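Thermosome subunit (PDB 3AQ1) is an archaeal group II chaperonin subunit, probably using ATP binding and hydrolysis to help unfolded proteins fold. Local coordinates at residues K144-V147 and L148-K152; I248-M251 and A252-Y255. One frame throughout, in Å; residues are numbered along the deposited sequence.

Contact 1 (K144-V147 and L148-K152); sequences KVNV and LENIK
Asn146 caps the one-turn helix 147-150, its side chain reaching forward to take the backbone N-H of Glu149. OD1 lies 3.1 Å from Glu149 N, and the bond is fairly straight at the hydrogen (162°), although the donor sits above the amide plane instead of on a lone pair. CG stands anti to the backbone nitrogen of Asn146 (chi1 -177°), which swings the amide over the start of the turn. Its other arm, ND2, crosses the Glu149 side chain obliquely, 3.4 Å from Glu149 CB, with amide and carboxylate planes 58° apart. Meanwhile Asn146 O accepts from Asn150 N at 3.0 Å, so Asn146 grips the turn through both side chain and main chain. A leucine in its place would probably lose the cap, leaving the Glu149 N-H without its acceptor and the Glu149 side chain without its amide neighbour.

On the packed side the side chains are apolar: Val147 CG1 comes within 4.5 Å of Ile151 CB. These two buried residues meet each other only lightly; both rest on Leu346 of helix 332-355. In the main chain, Val147 O accepts from Ile151 N at 3.2 Å as the chain passes into strand 151-157. Leu148 and Glu149 occupy the looser, solvent-exposed side, where Glu149 also touches Lys277. Between Asn146 and Asn150 a water accepts from both, 2.7 Å from Asn146 N and equally far from Asn150 ND2.

Strand 144-145 thus becomes strand 151-157 through a single capped turn, seated on a long helix in what is probably the intermediate domain. The chemistry of the turn implies that its start is set by the polar groups of Asn146, while its buried face is apolar packing of Val147 and Ile151.

Contact 2 (I248-M251 and A252-Y255); sequences IDDM and AQYY
Asp249 receives Ala252 N on its carboxylate, OD1 to N 3.2 Å, through the lone pair facing away from OD2. Its CG is anti to the backbone nitrogen (chi1 177°), a torsion that carries OD1 forward over the first turn, where it also takes a weak bond from Met251 N. This is an N-cap, and Asp249 O adds the first main-chain rung by accepting from Gln253 N at 2.9 Å.

Ile248, just ahead of the cap, sets CG2 against the first turn of the helix, 3.5 Å from Gln253 CG and 4.3 Å from Ala252 CB. Gln253 runs extended beyond CG and crosses Ile248 at about a right angle; its NE2 makes a weak hydrogen bond to Ser177 O. The turn opens helix 250-258, the connecting helix of a beta-alpha-beta unit between the parallel strands 241-244 and 262-264, in what is probably the apical domain. Ala252 faces helix 226-235, touching Met227 and Ala231.

In the first turn Met251 is bent at chi2 (74°) and again at chi3 (56°), and its side chain crosses that of Tyr255, one turn further on, obliquely. Of the two side chains the nearest atoms are Met251 CG and Tyr255 CE2, 3.9 Å apart, while SD makes a Met-aromatic contact 5.4 Å from the centroid of the Tyr255 ring. Past that contact the ring reaches helix 226-235, where Tyr255 OH is hydrogen-bonded to Arg228 NE.

How the contacts relate
Both contacts are N-terminal helix caps, one using an asparagine and the other an aspartate, but they belong to different parts of an elongated chain. Their centres are 36 Å apart and their nearest atoms about 17 Å, so neither touches the other. Contact 1 sits near the middle, its centre 8 Å from the centre of the chain; contact 2 is far out, its centre 41 Å from the centre of the chain. This fits the three-domain plan of chaperonins, with 144-152 probably in the intermediate domain and 248-255 in the apical domain. Neither contact is likely to form the nucleotide site, which in this family lies in the equatorial domain.

Contact 1 (K144-V147 and L148-K152)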
ATOM      1  N   LYS A 144      10.975  -4.364  -3.266  1.00 58.75           N
ATOM      2  CA  LYS A 144      10.044  -3.267  -3.516  1.00 61.22           C
ATOM      3  C   LYS A 144       8.716  -3.796  -4.082  1.00 61.07           C
ATOM      4  O   LYS A 144       8.719  -4.615  -5.010  1.00 51.89           O
ATOM      5  CB  LYS A 144      10.680  -2.240  -4.466  1.00 61.89           C
ATOM      6  CG  LYS A 144       9.738  -1.145  -4.978  1.00 73.32           C
ATOM      7  CD  LYS A 144      10.530   0.010  -5.617  1.00 89.74           C
ATOM      8  CE  LYS A 144       9.907   0.524  -6.929  1.00 86.21           C
ATOM      9  NZ  LYS A 144      10.684   1.656  -7.547  1.00 73.33           N
ATOM     10  N   VAL A 145       7.594  -3.346  -3.507  1.00 54.67           N
ATOM     11  CA  VAL A 145       6.264  -3.681  -4.027  1.00 46.61           C
ATOM     12  C   VAL A 145       5.438  -2.436  -4.351  1.00 53.15           C
ATOM     13  O   VAL A 145       4.815  -1.852  -3.471  1.00 51.08           O
ATOM     14  CB  VAL A 145       5.466  -4.553  -3.055  1.00 42.29           C
ATOM     15  CG1 VAL A 145       4.087  -4.814  -3.615  1.00 48.55           C
ATOM     16  CG2 VAL A 145       6.183  -5.868  -2.783  1.00 44.52           C
ATOM     17  N   ASN A 146       5.427  -2.029  -5.616  1.00 58.25           N
ATOM     18  CA  ASN A 146       4.717  -0.816  -6.006  1.00 53.24           C
ATOM     19  C   ASN A 146       3.253  -1.045  -6.378  1.00 52.85           C
ATOM     20  O   ASN A 146       2.909  -1.181  -7.546  1.00 57.15           O
ATOM     21  CB  ASN A 146       5.444  -0.095  -7.135  1.00 58.52           C
ATOM     22  CG  ASN A 146       4.759   1.216  -7.522  1.00 70.87           C
ATOM     23  OD1 ASN A 146       3.676   1.544  -7.013  1.00 62.35           O
ATOM     24  ND2 ASN A 146       5.387   1.970  -8.431  1.00 66.75           N
ATOM     25  N   VAL A 147       2.387  -1.056  -5.376  1.00 53.04           N
ATOM     26  CA  VAL A 147       0.972  -1.321  -5.594  1.00 48.36           C
ATOM     27  C   VAL A 147       0.228  -0.204  -6.350  1.00 58.86           C
ATOM     28  O   VAL A 147      -0.572  -0.484  -7.232  1.00 70.40           O
ATOM     29  CB  VAL A 147       0.284  -1.681  -4.265  1.00 38.83           C
ATOM     30  CG1 VAL A 147      -1.170  -2.070  -4.487  1.00 40.84           C
ATOM     31  CG2 VAL A 147       1.043  -2.829  -3.606  1.00 35.70           C
ATOM     32  N   LEU A 148       0.508   1.053  -6.035  1.00 61.19           N
ATOM     33  CA  LEU A 148      -0.167   2.169  -6.700  1.00 65.64           C
ATOM     34  C   LEU A 148      -0.077   2.134  -8.233  1.00 62.86           C
ATOM     35  O   LEU A 148      -1.067   2.377  -8.917  1.00 63.52           O
ATOM     36  CB  LEU A 148       0.361   3.512  -6.174  1.00 75.07           C
ATOM     37  CG  LEU A 148       0.330   3.695  -4.650  1.00 94.89           C
ATOM     38  CD1 LEU A 148       1.106   4.937  -4.219  1.00101.84           C
ATOM     39  CD2 LEU A 148      -1.105   3.729  -4.104  1.00 97.98           C
ATOM     40  N   GLU A 149       1.107   1.834  -8.758  1.00 57.96           N
ATOM     41  CA  GLU A 149       1.374   1.899 -10.197  1.00 66.02           C
ATOM     42  C   GLU A 149       1.323   0.537 -10.904  1.00 60.33           C
ATOM     43  O   GLU A 149       0.945   0.439 -12.071  1.00 61.12           O
ATOM     44  CB  GLU A 149       2.753   2.519 -10.451  1.00 80.06           C
ATOM     45  CG  GLU A 149       2.924   3.953  -9.965  1.00 89.46           C
ATOM     46  CD  GLU A 149       4.317   4.505 -10.241  1.00 94.57           C
ATOM     47  OE1 GLU A 149       5.096   3.854 -10.970  1.00 89.18           O
ATOM     48  OE2 GLU A 149       4.635   5.593  -9.726  1.00103.20           O
ATOM     49  N   ASN A 150       1.730  -0.507 -10.197  1.00 53.21           N
ATOM     50  CA  ASN A 150       1.798  -1.835 -10.780  1.00 46.83           C
ATOM     51  C   ASN A 150       0.531  -2.681 -10.657  1.00 59.32           C
ATOM     52  O   ASN A 150       0.437  -3.737 -11.271  1.00 64.18           O
ATOM     53  CB  ASN A 150       2.994  -2.590 -10.207  1.00 52.86           C
ATOM     54  CG  ASN A 150       4.302  -2.172 -10.851  1.00 55.62           C
ATOM     55  OD1 ASN A 150       4.323  -1.745 -12.003  1.00 46.35           O
ATOM     56  ND2 ASN A 150       5.398  -2.300 -10.112  1.00 59.30           N
ATOM     57  N   ILE A 151      -0.445  -2.244  -9.864  1.00 56.38           N
ATOM     58  CA  ILE A 151      -1.724  -2.941  -9.854  1.00 43.51           C
ATOM     59  C   ILE A 151      -2.908  -2.031 -10.144  1.00 44.82           C
ATOM     60  O   ILE A 151      -3.094  -1.012  -9.510  1.00 60.83           O
ATOM     61  CB  ILE A 151      -1.933  -3.744  -8.568  1.00 41.83           C
ATOM     62  CG1 ILE A 151      -0.854  -4.824  -8.474  1.00 43.11           C
ATOM     63  CG2 ILE A 151      -3.322  -4.368  -8.548  1.00 26.53           C
ATOM     64  CD1 ILE A 151      -0.982  -5.736  -7.294  1.00 43.27           C
ATOM     65  N   LYS A 152      -3.692  -2.402 -11.141  1.00 40.16           N
ATOM     66  CA  LYS A 152      -4.937  -1.714 -11.415  1.00 46.44           C
ATOM     67  C   LYS A 152      -6.097  -2.672 -11.154  1.00 48.43           C
ATOM     68  O   LYS A 152      -6.077  -3.822 -11.590  1.00 49.07           O
ATOM     69  CB  LYS A 152      -4.993  -1.216 -12.861  1.00 45.75           C
ATOM     70  CG  LYS A 152      -6.395  -0.779 -13.251  1.00 49.47           C
ATOM     71  CD  LYS A 152      -6.533  -0.419 -14.711  1.00 54.65           C
ATOM     72  CE  LYS A 152      -7.998  -0.233 -15.043  1.00 40.90           C
ATOM     73  NZ  LYS A 152      -8.192   0.656 -16.211  1.00 47.40           N
TER
HETATM   74  O   HOH W   1       6.541  -3.217  -7.820  1.00 51.21           O

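Contact 2 (I248-M251 and A252-Y255)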
ATOM      1  N   ILE A 248     -11.939  12.550 -30.721  1.00 58.10           N
ATOM      2  CA  ILE A 248     -11.338  12.427 -32.032  1.00 50.74           C
ATOM      3  C   ILE A 248     -12.437  12.648 -33.067  1.00 52.64           C
ATOM      4  O   ILE A 248     -13.315  11.798 -33.245  1.00 50.30           O
ATOM      5  CB  ILE A 248     -10.716  11.048 -32.256  1.00 48.92           C
ATOM      6  CG1 ILE A 248      -9.780  10.671 -31.097  1.00 49.83           C
ATOM      7  CG2 ILE A 248      -9.991  11.038 -33.579  1.00 45.96           C
ATOM      8  CD1 ILE A 248      -9.182   9.261 -31.197  1.00 28.08           C
ATOM      9  N   ASP A 249     -12.399  13.806 -33.717  1.00 46.38           N
ATOM     10  CA  ASP A 249     -13.320  14.128 -34.794  1.00 46.14           C
ATOM     11  C   ASP A 249     -13.616  12.930 -35.700  1.00 54.87           C
ATOM     12  O   ASP A 249     -12.763  12.067 -35.919  1.00 63.52           O
ATOM     13  CB  ASP A 249     -12.759  15.281 -35.629  1.00 54.93           C
ATOM     14  CG  ASP A 249     -13.648  15.623 -36.808  1.00 67.86           C
ATOM     15  OD1 ASP A 249     -13.464  14.995 -37.866  1.00 66.51           O
ATOM     16  OD2 ASP A 249     -14.539  16.496 -36.676  1.00 71.33           O
ATOM     17  N   ASP A 250     -14.824  12.889 -36.242  1.00 55.64           N
ATOM     18  CA  ASP A 250     -15.261  11.763 -37.059  1.00 56.77           C
ATOM     19  C   ASP A 250     -14.427  11.555 -38.315  1.00 60.44           C
ATOM     20  O   ASP A 250     -14.049  10.428 -38.652  1.00 57.15           O
ATOM     21  CB  ASP A 250     -16.712  11.961 -37.454  1.00 57.13           C
ATOM     22  CG  ASP A 250     -17.636  11.767 -36.303  1.00 65.28           C
ATOM     23  OD1 ASP A 250     -18.466  12.669 -36.048  1.00 71.56           O
ATOM     24  OD2 ASP A 250     -17.506  10.710 -35.654  1.00 61.90           O
ATOM     25  N   MET A 251     -14.172  12.652 -39.020  1.00 56.30           N
ATOM     26  CA  MET A 251     -13.414  12.605 -40.255  1.00 49.01           C
ATOM     27  C   MET A 251     -11.964  12.203 -39.971  1.00 49.72           C
ATOM     28  O   MET A 251     -11.396  11.368 -40.664  1.00 53.98           O
ATOM     29  CB  MET A 251     -13.491  13.947 -40.969  1.00 52.06           C
ATOM     30  CG  MET A 251     -13.101  13.870 -42.425  1.00 73.48           C
ATOM     31  SD  MET A 251     -14.344  13.108 -43.481  1.00 93.98           S
ATOM     32  CE  MET A 251     -15.752  14.155 -43.122  1.00143.36           C
ATOM     33  N   ALA A 252     -11.374  12.779 -38.930  1.00 41.62           N
ATOM     34  CA  ALA A 252     -10.069  12.333 -38.480  1.00 40.58           C
ATOM     35  C   ALA A 252     -10.064  10.842 -38.109  1.00 54.99           C
ATOM     36  O   ALA A 252      -9.046  10.165 -38.238  1.00 56.74           O
ATOM     37  CB  ALA A 252      -9.590  13.176 -37.323  1.00 38.60           C
ATOM     38  N   GLN A 253     -11.192  10.322 -37.642  1.00 54.73           N
ATOM     39  CA  GLN A 253     -11.242   8.906 -37.338  1.00 48.30           C
ATOM     40  C   GLN A 253     -11.215   8.087 -38.614  1.00 48.40           C
ATOM     41  O   GLN A 253     -10.670   6.991 -38.643  1.00 51.76           O
ATOM     42  CB  GLN A 253     -12.477   8.561 -36.539  1.00 57.00           C
ATOM     43  CG  GLN A 253     -12.401   8.929 -35.083  1.00 61.34           C
ATOM     44  CD  GLN A 253     -13.581   8.386 -34.328  1.00 54.39           C
ATOM     45  OE1 GLN A 253     -14.118   9.032 -33.442  1.00 64.69           O
ATOM     46  NE2 GLN A 253     -14.003   7.194 -34.698  1.00 43.51           N
ATOM     47  N   TYR A 254     -11.799   8.628 -39.675  1.00 44.22           N
ATOM     48  CA  TYR A 254     -11.833   7.933 -40.959  1.00 47.50           C
ATOM     49  C   TYR A 254     -10.430   7.761 -41.574  1.00 53.49           C
ATOM     50  O   TYR A 254     -10.065   6.676 -42.019  1.00 50.56           O
ATOM     51  CB  TYR A 254     -12.776   8.647 -41.931  1.00 44.81           C
ATOM     52  CG  TYR A 254     -12.778   8.041 -43.312  1.00 61.38           C
ATOM     53  CD1 TYR A 254     -13.317   6.786 -43.532  1.00 58.46           C
ATOM     54  CD2 TYR A 254     -12.223   8.720 -44.398  1.00 62.37           C
ATOM     55  CE1 TYR A 254     -13.314   6.223 -44.784  1.00 69.56           C
ATOM     56  CE2 TYR A 254     -12.217   8.165 -45.654  1.00 63.76           C
ATOM     57  CZ  TYR A 254     -12.764   6.912 -45.847  1.00 74.00           C
ATOM     58  OH  TYR A 254     -12.774   6.333 -47.098  1.00 78.52           O
ATOM     59  N   TYR A 255      -9.654   8.840 -41.581  1.00 54.75           N
ATOM     60  CA  TYR A 255      -8.270   8.816 -42.048  1.00 45.15           C
ATOM     61  C   TYR A 255      -7.383   7.921 -41.198  1.00 41.55           C
ATOM     62  O   TYR A 255      -6.571   7.152 -41.723  1.00 44.53           O
ATOM     63  CB  TYR A 255      -7.703  10.237 -42.075  1.00 41.13           C
ATOM     64  CG  TYR A 255      -8.442  11.129 -43.035  1.00 51.98           C
ATOM     65  CD1 TYR A 255      -8.844  10.657 -44.278  1.00 59.68           C
ATOM     66  CD2 TYR A 255      -8.736  12.440 -42.708  1.00 60.39           C
ATOM     67  CE1 TYR A 255      -9.529  11.464 -45.166  1.00 61.34           C
ATOM     68  CE2 TYR A 255      -9.417  13.259 -43.591  1.00 64.39           C
ATOM     69  CZ  TYR A 255      -9.812  12.765 -44.814  1.00 66.55           C
ATOM     70  OH  TYR A 255     -10.491  13.581 -45.685  1.00 79.38           O
TER